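Side-chain contacts in isomaltodextranase (Arthrobacter globiformis, PDB 5AWO), which hydrolyses alpha-1,6-glucosidic linkages in dextran-like polysaccharides, releasing isomaltose units one after another from the non-reducing ends of the chains: residues 71-76 / 358-363; 97-100 / 106-109; 143-148 / 179-184; 203-206 / 210-213; 487-492 / 497-502. All blocks are in the same frame, centred on the assembly; numbering follows the deposited sequence.

Contact 1. Residues 71-76 / 358-363; sequences ADFGYD and VYTNKE
Phe73 and Tyr75, in the loop that leads into strand 77-79 of the TIM barrel, meet the turn at 358-363 that starts helix 362-370. The first kind of interaction is apolar: the Thr360 side chain lies over one face of the Phe73 ring as a CH-pi contact, CB standing 3.7 Å from the ring centroid and only 7° off the ring normal. CG2 of Thr360 spreads toward one side of the same ring, 3.6 Å from Phe73 CD2. Leu365 of helix 362-370 also touches the side chains of both Phe73 and Tyr75. Separately, the charged end of Lys362 comes to the edge of the Phe73 ring, near its plane.

The polar part centres on Tyr75, whose hydroxyl donates to the backbone carbonyl of Tyr359; Tyr75 sits at the centre of an inverse gamma turn. The Tyr359 ring turns off toward Asp347, whose carboxylate takes its hydroxyl. Asn361 caps the helix start, OD1 accepting from Val364 N and, weakly, from Glu363 N. The bond from Tyr75 OH to Tyr359 O measures 2.8 Å and lies in the carbonyl plane on a lone pair, the C=O...O angle being 122°.

Contact 2. Residues 97-100 / 106-109; sequences TSYN and DWAY
Thr97 O accepts from Trp107 N at 3.0 Å, so the loop at 97-100 is tied to the first turn of helix 107-116, with the backbones nearest at Ser98 and Asp106, whose CA atoms lie 4.6 Å apart. Next to it, Asp106 acts as N-cap: OD1 takes Tyr109 N at 3.0 Å, met nearly along its C-O axis, because CG stands between the backbone N and carbonyl carbon (chi1 68°).

The Trp107 indole lies flat along the loop backbone. The peptide of Ser98 and Tyr99 covers one face, with Ser98 C 3.3 Å above the plane and Tyr99 N also over it, both toward the rim. At the far end of the ring CH2 packs against Tyr99 CB at 3.7 Å. The NE1 of Trp107 bonds weakly to Ile96 O, and Ser98 OG to His105 O. An alanine in place of Trp107 would probably leave the Ser98-Tyr99 peptide without the flat surface it rests on and open a gap beside Tyr99 CB.

Tyr99 OH bonds to Gly82 O; the Tyr99 side chain is about 11 Å from that of Asp201, probably the nucleophile. Trp107 meets Phe190 of helix 179-192 edge-to-face and touches Leu121 and Val123 of strand 120-124, placing the contact between the loop, these helices and the barrel strand.

Contact 3. Residues 143-148 / 179-184; sequences LGRPDV and AKEYVQ
Arg145 reaches Glu181 through NH1, which donates to OE2 at 3.0 Å in a salt bridge. The oxygen lies in the guanidinium plane, yet the nitrogen comes at it from above the carboxylate, and the two planes stand 78° apart. The aliphatic part joins in: Arg145 CG packs against Glu181 CG at 3.7 Å. Alongside, Leu143 O passes Glu181 CB at 3.8 Å.

What aims the guanidinium is Asp147, two residues on. Arg145 grips it side-on with two nitrogens, NE to OD1 at 3.0 Å and NH2 to OD2 at 2.8 Å, each oxygen using its syn lone pair. Bends at chi2 (-66°) and chi3 (-57°) fold the arginine chain back so that this edge faces Asp147 while NH1 is left for Glu181. One cation thus serves two carboxylates, which would probably favour the ionised form of both acids. NH2 has a further partner in Ser177 OG, just before helix 179-192.

The loop itself is shaped by a type I beta turn from Arg145 to Val148, closed by Val148 N to Arg145 O at 2.9 Å. The whole is a surface salt-bridge network that pins a loop after strand 141-142 to the first turns of helix 179-192, away from the probable catalytic residues of this GH27 enzyme.

Contact 4. Residues 203-206 / 210-213; sequences LSWY and RDAN
Arg210 meets helix residues 203-206 mainly through its backbone carbonyl. Its O accepts from a water, 2.8 Å from that water's oxygen, which also donates to Ser204 OG at 2.8 Å; the water therefore bridges the helix residue and the strand start. The same carbonyl passes Trp205 CD1 at 3.9 Å, oblique to the indole.

Asp211 carries the direct bond. Its carboxylate OD2 takes the indole N-H of Trp205, NE1 to OD2 2.8 Å at an N-H...O angle of 154°, the oxygen lying at the ring edge near its plane and using its anti lone pair. Ring and carboxylate planes are 85° apart. Asp211 CG is set anti to the backbone N (chi1 -169°), which carries the acid toward the indole, and Asp211 CB lies 3.4 Å from Trp205 NE1. A phenylalanine in place of Trp205 would probably leave OD2 without its N-H mate and Asp211 less firmly held against the helix.

Two residues on, Asn213 N donates to Asp211 OD1 at 2.8 Å, an Asx turn that holds the other oxygen, so each oxygen of this buried acid has a donor and its rotation is fixed.

Ser204 OG also bonds the carbonyl of the sulfoxide-modified methionine at position 247, and its side chain is about 7 Å from that of Asp201, probably the nucleophile. Trp205 meets Phe202 edge-to-face and touches Val217, so helix 203-208, directly after barrel strand 197-200, is joined to the small two-stranded sheet of 210-211 and 215-216.

Contact 5. Residues 487-492 / 497-502; sequences AGFNYN and DGNGFV
A beta hairpin of the CBM35-type carbohydrate-binding module pairs Phe489 and Asn490 of strand 488-490 with Val502 and Phe501 of strand 501-505. Asn490 and Phe501 form an antiparallel hydrogen-bonded pair, Asn490 N to Phe501 O and Phe501 N to Asn490 O both at 2.9 Å. Phe489 and Val502 are the next, non-hydrogen-bonded pair, where Val502 CA gives a CA-H...O contact to Gly488 O at 3.2 Å.

The Phe501 ring folds back over its own pairing partner. With CG between the backbone N and carbonyl carbon (chi1 52°), one face sits under Asn490 O, 3.5 Å above the plane and over the centre. Asn492 OD1 comes to the edge of this ring, 3.5 Å from Phe501 CZ, its amide turned 25° from the ring plane.

On the sheet face of Phe489 and Val502, the Phe489 ring extends to the loop: its edge meets Asn499 O, CZ to O 3.3 Å, while CE1 lies 3.4 Å from Asn499 ND2. Gly500 is packed so tightly here that a side chain would run into Asn490 O and the Phe489 ring. Val502 CG1 meets Ala487 CB.

Strand 501-505 pairs in turn with strand 601-609, Trp573 meets Phe501 edge-to-face, and Trp483 of strand 482-484 touches Phe489 and Val502. The ring of Tyr378, at the end of strand 375-378, meets that of Phe489, and its backbone O accepts from Asn499 ND2.

In the fold
Contacts 1 to 4 belong to the catalytic TIM barrel and its loops, contact 5 to the carbohydrate-binding module. Contact 1 joins segments 282 residues apart at their closest ends, and contacts 2, 3 and 4 follow inside that span; contact 5 comes after it. Helix 179-192 links contacts 2 and 3, giving Phe190 to the former and its first turns to the latter; their centres are about 21 Å apart. Contacts 3 and 4 come within about 8 Å by nearest atoms. Contact 5 lies about 50 Å from contact 2, centre to centre, across the chain's centre. Contact 4, and less closely contact 2, lie toward the probable nucleophile, so barrel loops border the catalytic region, well apart from the binding-module hairpin.

Contact 1. Residues 71-76 / 358-363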
# COMPACT_ATOMS: atom_id res chain seq x y z
N ALA A 71 17.02 13.60 -3.34
CA ALA A 71 16.39 13.41 -4.65
C ALA A 71 17.17 12.44 -5.51
O ALA A 71 16.59 11.66 -6.25
CB ALA A 71 16.21 14.75 -5.36
N ASP A 72 18.50 12.44 -5.36
CA ASP A 72 19.33 11.51 -6.14
C ASP A 72 19.16 10.05 -5.73
O ASP A 72 19.49 9.15 -6.50
CB ASP A 72 20.80 11.91 -6.09
CG ASP A 72 21.06 13.25 -6.75
OD1 ASP A 72 20.52 13.45 -7.86
OD2 ASP A 72 21.75 14.09 -6.15
N PHE A 73 18.59 9.81 -4.53
CA PHE A 73 18.24 8.49 -4.05
C PHE A 73 16.77 8.17 -4.24
O PHE A 73 16.26 7.21 -3.71
CB PHE A 73 18.63 8.37 -2.59
CG PHE A 73 20.11 8.38 -2.38
CD1 PHE A 73 20.82 7.21 -2.49
CD2 PHE A 73 20.78 9.55 -2.11
CE1 PHE A 73 22.20 7.22 -2.35
CE2 PHE A 73 22.15 9.56 -1.94
CZ PHE A 73 22.85 8.38 -2.06
N GLY A 74 16.09 8.97 -5.05
CA GLY A 74 14.72 8.68 -5.43
C GLY A 74 13.67 9.38 -4.60
O GLY A 74 12.48 9.26 -4.90
N TYR A 75 14.07 10.13 -3.56
CA TYR A 75 13.09 10.83 -2.73
C TYR A 75 12.81 12.15 -3.45
O TYR A 75 13.31 13.19 -3.04
CB TYR A 75 13.61 11.06 -1.30
CG TYR A 75 13.91 9.79 -0.54
CD1 TYR A 75 15.15 9.18 -0.63
CD2 TYR A 75 12.96 9.21 0.30
CE1 TYR A 75 15.44 8.04 0.08
CE2 TYR A 75 13.24 8.04 1.00
CZ TYR A 75 14.48 7.49 0.91
OH TYR A 75 14.74 6.36 1.63
N ASP A 76 12.01 12.07 -4.49
CA ASP A 76 11.88 13.23 -5.39
C ASP A 76 10.52 13.87 -5.38
O ASP A 76 10.26 14.73 -6.19
CB ASP A 76 12.30 12.89 -6.81
CG ASP A 76 11.56 11.75 -7.38
OD1 ASP A 76 10.50 11.40 -6.86
OD2 ASP A 76 12.05 11.16 -8.38
N VAL A 358 20.43 6.45 6.91
CA VAL A 358 19.29 5.54 7.18
C VAL A 358 18.49 5.30 5.90
O VAL A 358 17.99 4.20 5.61
CB VAL A 358 18.33 6.18 8.26
CG1 VAL A 358 17.04 5.37 8.47
CG2 VAL A 358 19.07 6.35 9.60
N TYR A 359 18.39 6.37 5.13
CA TYR A 359 17.47 6.44 4.00
C TYR A 359 18.14 6.12 2.66
O TYR A 359 17.46 5.93 1.65
CB TYR A 359 16.90 7.84 3.95
CG TYR A 359 16.12 8.22 5.17
CD1 TYR A 359 15.07 7.40 5.64
CD2 TYR A 359 16.39 9.37 5.89
CE1 TYR A 359 14.32 7.74 6.75
CE2 TYR A 359 15.64 9.72 7.00
CZ TYR A 359 14.61 8.90 7.44
OH TYR A 359 13.85 9.25 8.53
N THR A 360 19.47 6.05 2.65
CA THR A 360 20.23 6.04 1.40
C THR A 360 21.11 4.80 1.21
O THR A 360 22.09 4.84 0.46
CB THR A 360 21.06 7.33 1.27
OG1 THR A 360 22.00 7.40 2.35
CG2 THR A 360 20.15 8.55 1.26
N ASN A 361 20.78 3.69 1.86
CA ASN A 361 21.45 2.42 1.58
C ASN A 361 20.90 1.88 0.25
O ASN A 361 19.74 1.51 0.14
CB ASN A 361 21.20 1.44 2.73
CG ASN A 361 21.79 0.06 2.50
OD1 ASN A 361 21.89 -0.43 1.38
ND2 ASN A 361 22.12 -0.60 3.57
N LYS A 362 21.75 1.90 -0.77
CA LYS A 362 21.31 1.56 -2.12
C LYS A 362 20.75 0.15 -2.21
O LYS A 362 19.81 -0.09 -2.98
CB LYS A 362 22.46 1.78 -3.13
CG LYS A 362 22.78 3.25 -3.36
CD LYS A 362 24.20 3.45 -3.91
CE LYS A 362 24.68 4.90 -3.85
NZ LYS A 362 25.36 5.36 -2.58
N GLU A 363 21.30 -0.80 -1.45
CA GLU A 363 20.83 -2.18 -1.53
C GLU A 363 19.45 -2.35 -0.89
O GLU A 363 18.64 -3.11 -1.37
CB GLU A 363 21.84 -3.14 -0.90
CG GLU A 363 23.21 -3.07 -1.52
CD GLU A 363 23.99 -4.35 -1.31
OE1 GLU A 363 23.57 -5.39 -1.83
OE2 GLU A 363 25.01 -4.31 -0.59

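Contact 2. Residues 97-100 / 106-109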
# COMPACT_ATOMS: atom_id res chain seq x y z
N THR A 97 -5.36 27.91 -3.75
CA THR A 97 -4.28 28.31 -4.64
C THR A 97 -2.87 28.10 -4.09
O THR A 97 -1.91 28.11 -4.85
CB THR A 97 -4.43 29.79 -5.03
OG1 THR A 97 -4.44 30.58 -3.85
CG2 THR A 97 -5.71 30.02 -5.81
N SER A 98 -2.73 27.90 -2.78
CA SER A 98 -1.40 27.66 -2.21
C SER A 98 -1.53 26.85 -0.93
O SER A 98 -2.64 26.50 -0.53
CB SER A 98 -0.66 28.97 -1.95
OG SER A 98 0.71 28.72 -1.67
N TYR A 99 -0.40 26.58 -0.27
CA TYR A 99 -0.43 25.81 0.98
C TYR A 99 -0.95 26.62 2.17
O TYR A 99 -1.63 26.08 3.05
CB TYR A 99 0.96 25.23 1.30
CG TYR A 99 1.02 24.68 2.70
CD1 TYR A 99 0.41 23.48 3.03
CD2 TYR A 99 1.64 25.39 3.71
CE1 TYR A 99 0.44 23.00 4.34
CE2 TYR A 99 1.68 24.91 5.02
CZ TYR A 99 1.07 23.71 5.32
OH TYR A 99 1.09 23.27 6.62
N ASN A 100 -0.65 27.92 2.20
CA ASN A 100 -1.05 28.78 3.30
C ASN A 100 -1.17 30.22 2.80
O ASN A 100 -0.45 30.60 1.90
CB ASN A 100 0.01 28.72 4.42
CG ASN A 100 -0.40 29.50 5.66
OD1 ASN A 100 0.04 30.66 5.86
ND2 ASN A 100 -1.24 28.91 6.48
N ASP A 106 2.10 30.35 -5.54
CA ASP A 106 1.03 29.37 -5.67
C ASP A 106 1.56 27.95 -5.93
O ASP A 106 2.78 27.72 -6.00
CB ASP A 106 -0.04 29.84 -6.70
CG ASP A 106 0.45 29.86 -8.14
OD1 ASP A 106 1.55 29.37 -8.45
OD2 ASP A 106 -0.33 30.36 -8.99
N TRP A 107 0.65 27.00 -6.05
CA TRP A 107 1.05 25.61 -6.24
C TRP A 107 1.87 25.44 -7.52
O TRP A 107 2.83 24.67 -7.54
CB TRP A 107 -0.16 24.70 -6.30
CG TRP A 107 -0.96 24.53 -5.02
CD1 TRP A 107 -2.27 24.83 -4.81
CD2 TRP A 107 -0.51 23.90 -3.81
NE1 TRP A 107 -2.66 24.49 -3.54
CE2 TRP A 107 -1.59 23.91 -2.91
CE3 TRP A 107 0.71 23.36 -3.39
CZ2 TRP A 107 -1.50 23.36 -1.62
CZ3 TRP A 107 0.81 22.83 -2.11
CH2 TRP A 107 -0.28 22.85 -1.24
N ALA A 108 1.49 26.15 -8.58
CA ALA A 108 2.18 25.98 -9.87
C ALA A 108 3.62 26.45 -9.78
O ALA A 108 4.52 25.81 -10.31
CB ALA A 108 1.46 26.75 -10.97
N TYR A 109 3.84 27.57 -9.11
CA TYR A 109 5.19 28.06 -8.89
C TYR A 109 6.03 26.98 -8.22
O TYR A 109 7.16 26.70 -8.65
CB TYR A 109 5.21 29.31 -8.05
CG TYR A 109 6.61 29.73 -7.70
CD1 TYR A 109 7.24 29.23 -6.56
CD2 TYR A 109 7.32 30.63 -8.50
CE1 TYR A 109 8.52 29.60 -6.22
CE2 TYR A 109 8.62 31.00 -8.16
CZ TYR A 109 9.22 30.49 -7.02
OH TYR A 109 10.51 30.84 -6.66

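Contact 3. Residues 143-148 / 179-184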
# COMPACT_ATOMS: atom_id res chain seq x y z
N LEU A 143 -16.74 24.29 -10.93
CA LEU A 143 -16.13 24.08 -12.24
C LEU A 143 -17.11 23.37 -13.18
O LEU A 143 -17.62 22.30 -12.86
CB LEU A 143 -14.90 23.20 -12.08
CG LEU A 143 -14.11 23.02 -13.38
CD1 LEU A 143 -13.51 24.32 -13.89
CD2 LEU A 143 -13.04 21.96 -13.19
N GLY A 144 -17.39 24.00 -14.32
CA GLY A 144 -18.33 23.47 -15.30
C GLY A 144 -19.80 23.54 -14.92
O GLY A 144 -20.66 23.06 -15.67
N ARG A 145 -20.10 24.13 -13.76
CA ARG A 145 -21.46 24.23 -13.24
C ARG A 145 -21.68 25.63 -12.67
O ARG A 145 -21.79 25.82 -11.45
CB ARG A 145 -21.75 23.15 -12.19
CG ARG A 145 -21.80 21.73 -12.75
CD ARG A 145 -22.95 21.51 -13.70
NE ARG A 145 -24.22 21.81 -13.05
CZ ARG A 145 -24.97 20.93 -12.38
NH1 ARG A 145 -24.60 19.65 -12.24
NH2 ARG A 145 -26.11 21.33 -11.84
N PRO A 146 -21.74 26.63 -13.57
CA PRO A 146 -21.94 28.03 -13.13
C PRO A 146 -23.26 28.26 -12.40
O PRO A 146 -23.42 29.27 -11.73
CB PRO A 146 -21.86 28.82 -14.45
CG PRO A 146 -22.30 27.83 -15.47
CD PRO A 146 -21.66 26.53 -15.04
N ASP A 147 -24.18 27.30 -12.51
CA ASP A 147 -25.44 27.31 -11.78
C ASP A 147 -25.32 26.95 -10.29
O ASP A 147 -26.29 27.06 -9.56
CB ASP A 147 -26.46 26.42 -12.47
CG ASP A 147 -26.00 24.94 -12.56
OD1 ASP A 147 -24.80 24.70 -12.85
OD2 ASP A 147 -26.83 24.02 -12.37
N VAL A 148 -24.16 26.43 -9.87
CA VAL A 148 -23.98 26.00 -8.48
C VAL A 148 -22.91 26.87 -7.82
O VAL A 148 -21.73 26.77 -8.16
CB VAL A 148 -23.59 24.52 -8.37
CG1 VAL A 148 -23.50 24.08 -6.91
CG2 VAL A 148 -24.60 23.64 -9.11
N ALA A 179 -21.97 18.51 -6.65
CA ALA A 179 -20.97 17.89 -5.77
C ALA A 179 -19.95 17.08 -6.54
O ALA A 179 -18.73 17.21 -6.29
CB ALA A 179 -21.65 17.03 -4.73
N LYS A 180 -20.39 16.24 -7.46
CA LYS A 180 -19.44 15.41 -8.21
C LYS A 180 -18.46 16.28 -8.99
O LYS A 180 -17.25 16.02 -9.00
CB LYS A 180 -20.17 14.43 -9.15
CG LYS A 180 -19.24 13.48 -9.91
CD LYS A 180 -20.02 12.43 -10.72
CE LYS A 180 -19.12 11.47 -11.51
NZ LYS A 180 -19.94 10.37 -12.11
N GLU A 181 -18.97 17.29 -9.68
CA GLU A 181 -18.13 18.15 -10.47
C GLU A 181 -17.11 18.87 -9.58
O GLU A 181 -15.97 19.07 -9.97
CB GLU A 181 -18.99 19.19 -11.24
CG GLU A 181 -19.85 18.59 -12.36
CD GLU A 181 -21.25 18.20 -11.95
OE1 GLU A 181 -21.53 17.98 -10.75
OE2 GLU A 181 -22.12 18.10 -12.89
N TYR A 182 -17.54 19.28 -8.40
CA TYR A 182 -16.63 19.94 -7.44
C TYR A 182 -15.51 18.98 -7.01
O TYR A 182 -14.34 19.31 -7.14
CB TYR A 182 -17.40 20.44 -6.23
CG TYR A 182 -16.49 21.00 -5.17
CD1 TYR A 182 -16.10 22.33 -5.18
CD2 TYR A 182 -16.02 20.19 -4.15
CE1 TYR A 182 -15.27 22.85 -4.18
CE2 TYR A 182 -15.20 20.70 -3.14
CZ TYR A 182 -14.81 22.02 -3.18
OH TYR A 182 -14.02 22.57 -2.18
N VAL A 183 -15.89 17.79 -6.56
CA VAL A 183 -14.90 16.82 -6.06
C VAL A 183 -13.94 16.41 -7.17
O VAL A 183 -12.70 16.42 -7.01
CB VAL A 183 -15.58 15.59 -5.43
CG1 VAL A 183 -14.57 14.50 -5.08
CG2 VAL A 183 -16.36 15.99 -4.19
N GLN A 184 -14.51 16.02 -8.32
CA GLN A 184 -13.65 15.57 -9.39
C GLN A 184 -12.78 16.67 -9.94
O GLN A 184 -11.62 16.44 -10.28
CB GLN A 184 -14.47 14.91 -10.49
CG GLN A 184 -15.15 13.67 -9.99
CD GLN A 184 -15.63 12.75 -11.09
OE1 GLN A 184 -16.30 13.20 -12.03
NE2 GLN A 184 -15.31 11.47 -10.99

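Contact 4. Residues 203-206 / 210-213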
# COMPACT_ATOMS: atom_id res chain seq x y z
N LEU A 203 -10.63 10.88 6.75
CA LEU A 203 -11.69 10.11 6.10
C LEU A 203 -12.75 9.62 7.08
O LEU A 203 -13.96 9.74 6.83
CB LEU A 203 -11.07 8.94 5.34
CG LEU A 203 -10.32 9.35 4.08
CD1 LEU A 203 -9.47 8.20 3.58
CD2 LEU A 203 -11.29 9.84 3.01
N SER A 204 -12.31 9.07 8.19
CA SER A 204 -13.19 8.49 9.19
C SER A 204 -14.05 9.57 9.83
O SER A 204 -15.22 9.34 10.16
CB SER A 204 -12.38 7.73 10.24
OG SER A 204 -11.34 8.52 10.83
N TRP A 205 -13.48 10.76 9.98
CA TRP A 205 -14.26 11.88 10.53
C TRP A 205 -15.40 12.31 9.59
O TRP A 205 -16.52 12.55 10.06
CB TRP A 205 -13.37 13.05 10.88
CG TRP A 205 -12.41 12.82 12.01
CD1 TRP A 205 -11.93 11.63 12.48
CD2 TRP A 205 -11.80 13.85 12.83
NE1 TRP A 205 -11.07 11.86 13.53
CE2 TRP A 205 -10.97 13.20 13.76
CE3 TRP A 205 -11.90 15.24 12.87
CZ2 TRP A 205 -10.23 13.90 14.72
CZ3 TRP A 205 -11.16 15.94 13.82
CH2 TRP A 205 -10.34 15.27 14.74
N TYR A 206 -15.13 12.37 8.29
CA TYR A 206 -16.23 12.50 7.31
C TYR A 206 -17.26 11.37 7.44
O TYR A 206 -18.47 11.61 7.53
CB TYR A 206 -15.68 12.54 5.88
CG TYR A 206 -16.79 12.50 4.85
CD1 TYR A 206 -17.48 13.65 4.51
CD2 TYR A 206 -17.16 11.31 4.24
CE1 TYR A 206 -18.52 13.61 3.61
CE2 TYR A 206 -18.20 11.26 3.34
CZ TYR A 206 -18.88 12.42 3.03
OH TYR A 206 -19.92 12.32 2.11
N ARG A 210 -16.81 10.27 14.13
CA ARG A 210 -16.34 9.67 15.38
C ARG A 210 -14.83 9.50 15.35
O ARG A 210 -14.27 9.16 14.31
CB ARG A 210 -17.00 8.29 15.62
CG ARG A 210 -18.50 8.32 15.90
CD ARG A 210 -19.05 6.94 16.26
NE ARG A 210 -20.52 6.93 16.43
CZ ARG A 210 -21.26 5.89 16.85
NH1 ARG A 210 -20.70 4.73 17.19
NH2 ARG A 210 -22.59 6.01 16.93
N ASP A 211 -14.18 9.66 16.50
CA ASP A 211 -12.78 9.27 16.69
C ASP A 211 -12.66 8.59 18.05
O ASP A 211 -13.00 9.16 19.07
CB ASP A 211 -11.84 10.47 16.58
CG ASP A 211 -10.40 10.05 16.51
OD1 ASP A 211 -9.95 9.28 17.40
OD2 ASP A 211 -9.68 10.44 15.55
N ALA A 212 -12.18 7.35 18.03
CA ALA A 212 -12.11 6.55 19.24
C ALA A 212 -11.16 7.09 20.29
O ALA A 212 -11.23 6.64 21.43
CB ALA A 212 -11.75 5.11 18.90
N ASN A 213 -10.28 8.04 19.92
CA ASN A 213 -9.40 8.68 20.88
C ASN A 213 -9.92 10.01 21.41
O ASN A 213 -9.30 10.62 22.28
CB ASN A 213 -8.01 8.89 20.23
CG ASN A 213 -6.90 9.01 21.26
OD1 ASN A 213 -6.07 9.91 21.18
ND2 ASN A 213 -6.87 8.09 22.22
O HOH W 1 -11.71 8.37 13.65

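Contact 5. Residues 487-492 / 497-502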
# COMPACT_ATOMS: atom_id res chain seq x y z
N ALA A 487 -9.84 -14.92 -1.58
CA ALA A 487 -8.69 -15.83 -1.47
C ALA A 487 -7.90 -15.51 -0.21
O ALA A 487 -7.79 -14.33 0.18
CB ALA A 487 -7.78 -15.71 -2.66
N GLY A 488 -7.33 -16.54 0.41
CA GLY A 488 -6.55 -16.31 1.63
C GLY A 488 -5.70 -17.47 2.03
O GLY A 488 -5.67 -18.49 1.35
N PHE A 489 -4.98 -17.31 3.13
CA PHE A 489 -4.05 -18.31 3.60
C PHE A 489 -4.71 -19.47 4.32
O PHE A 489 -5.57 -19.27 5.17
CB PHE A 489 -3.08 -17.66 4.59
CG PHE A 489 -2.10 -18.62 5.20
CD1 PHE A 489 -0.94 -18.93 4.53
CD2 PHE A 489 -2.35 -19.21 6.44
CE1 PHE A 489 -0.03 -19.83 5.07
CE2 PHE A 489 -1.43 -20.10 6.99
CZ PHE A 489 -0.27 -20.39 6.31
N ASN A 490 -4.24 -20.69 4.06
CA ASN A 490 -4.56 -21.75 5.00
C ASN A 490 -3.44 -22.78 5.04
O ASN A 490 -2.49 -22.69 4.28
CB ASN A 490 -5.92 -22.41 4.66
CG ASN A 490 -6.72 -22.76 5.89
OD1 ASN A 490 -6.16 -23.18 6.90
ND2 ASN A 490 -8.04 -22.59 5.83
N TYR A 491 -3.59 -23.75 5.94
CA TYR A 491 -2.58 -24.78 6.16
C TYR A 491 -3.22 -26.06 6.66
O TYR A 491 -2.55 -26.90 7.26
CB TYR A 491 -1.49 -24.30 7.14
CG TYR A 491 -1.86 -24.19 8.62
CD1 TYR A 491 -3.04 -23.55 9.02
CD2 TYR A 491 -1.01 -24.67 9.62
CE1 TYR A 491 -3.37 -23.43 10.36
CE2 TYR A 491 -1.35 -24.56 10.98
CZ TYR A 491 -2.52 -23.91 11.34
OH TYR A 491 -2.87 -23.78 12.67
N ASN A 492 -4.52 -26.21 6.39
CA ASN A 492 -5.31 -27.22 7.07
C ASN A 492 -5.45 -28.54 6.31
O ASN A 492 -6.26 -29.38 6.71
CB ASN A 492 -6.68 -26.67 7.48
CG ASN A 492 -7.53 -26.26 6.31
OD1 ASN A 492 -7.05 -25.97 5.20
ND2 ASN A 492 -8.85 -26.21 6.55
N ASP A 497 4.02 -27.52 0.11
CA ASP A 497 5.37 -26.95 0.23
C ASP A 497 5.29 -25.62 0.98
O ASP A 497 4.37 -24.84 0.77
CB ASP A 497 5.97 -26.73 -1.16
CG ASP A 497 6.20 -28.06 -1.93
OD1 ASP A 497 6.61 -29.04 -1.29
OD2 ASP A 497 5.99 -28.06 -3.16
N GLY A 498 6.23 -25.37 1.88
CA GLY A 498 6.24 -24.12 2.63
C GLY A 498 5.34 -24.10 3.85
O GLY A 498 5.11 -25.13 4.47
N ASN A 499 4.86 -22.91 4.20
CA ASN A 499 4.10 -22.68 5.44
C ASN A 499 2.59 -22.90 5.26
O ASN A 499 1.86 -22.94 6.24
CB ASN A 499 4.35 -21.24 5.99
CG ASN A 499 3.82 -20.15 5.09
OD1 ASN A 499 3.98 -20.20 3.90
ND2 ASN A 499 3.26 -19.07 5.69
N GLY A 500 2.15 -23.05 4.00
CA GLY A 500 0.73 -23.21 3.70
C GLY A 500 0.44 -23.02 2.22
O GLY A 500 1.31 -23.23 1.36
N PHE A 501 -0.78 -22.58 1.93
CA PHE A 501 -1.27 -22.45 0.59
C PHE A 501 -2.39 -21.43 0.55
O PHE A 501 -2.75 -20.86 1.59
CB PHE A 501 -1.77 -23.82 0.06
CG PHE A 501 -2.75 -24.50 0.98
CD1 PHE A 501 -4.13 -24.25 0.90
CD2 PHE A 501 -2.29 -25.38 1.93
CE1 PHE A 501 -5.01 -24.89 1.75
CE2 PHE A 501 -3.16 -26.02 2.79
CZ PHE A 501 -4.53 -25.77 2.71
N VAL A 502 -2.96 -21.20 -0.63
CA VAL A 502 -4.10 -20.31 -0.74
C VAL A 502 -5.38 -21.10 -0.93
O VAL A 502 -5.43 -21.96 -1.81
CB VAL A 502 -3.89 -19.31 -1.88
CG1 VAL A 502 -5.18 -18.56 -2.21
CG2 VAL A 502 -2.81 -18.32 -1.48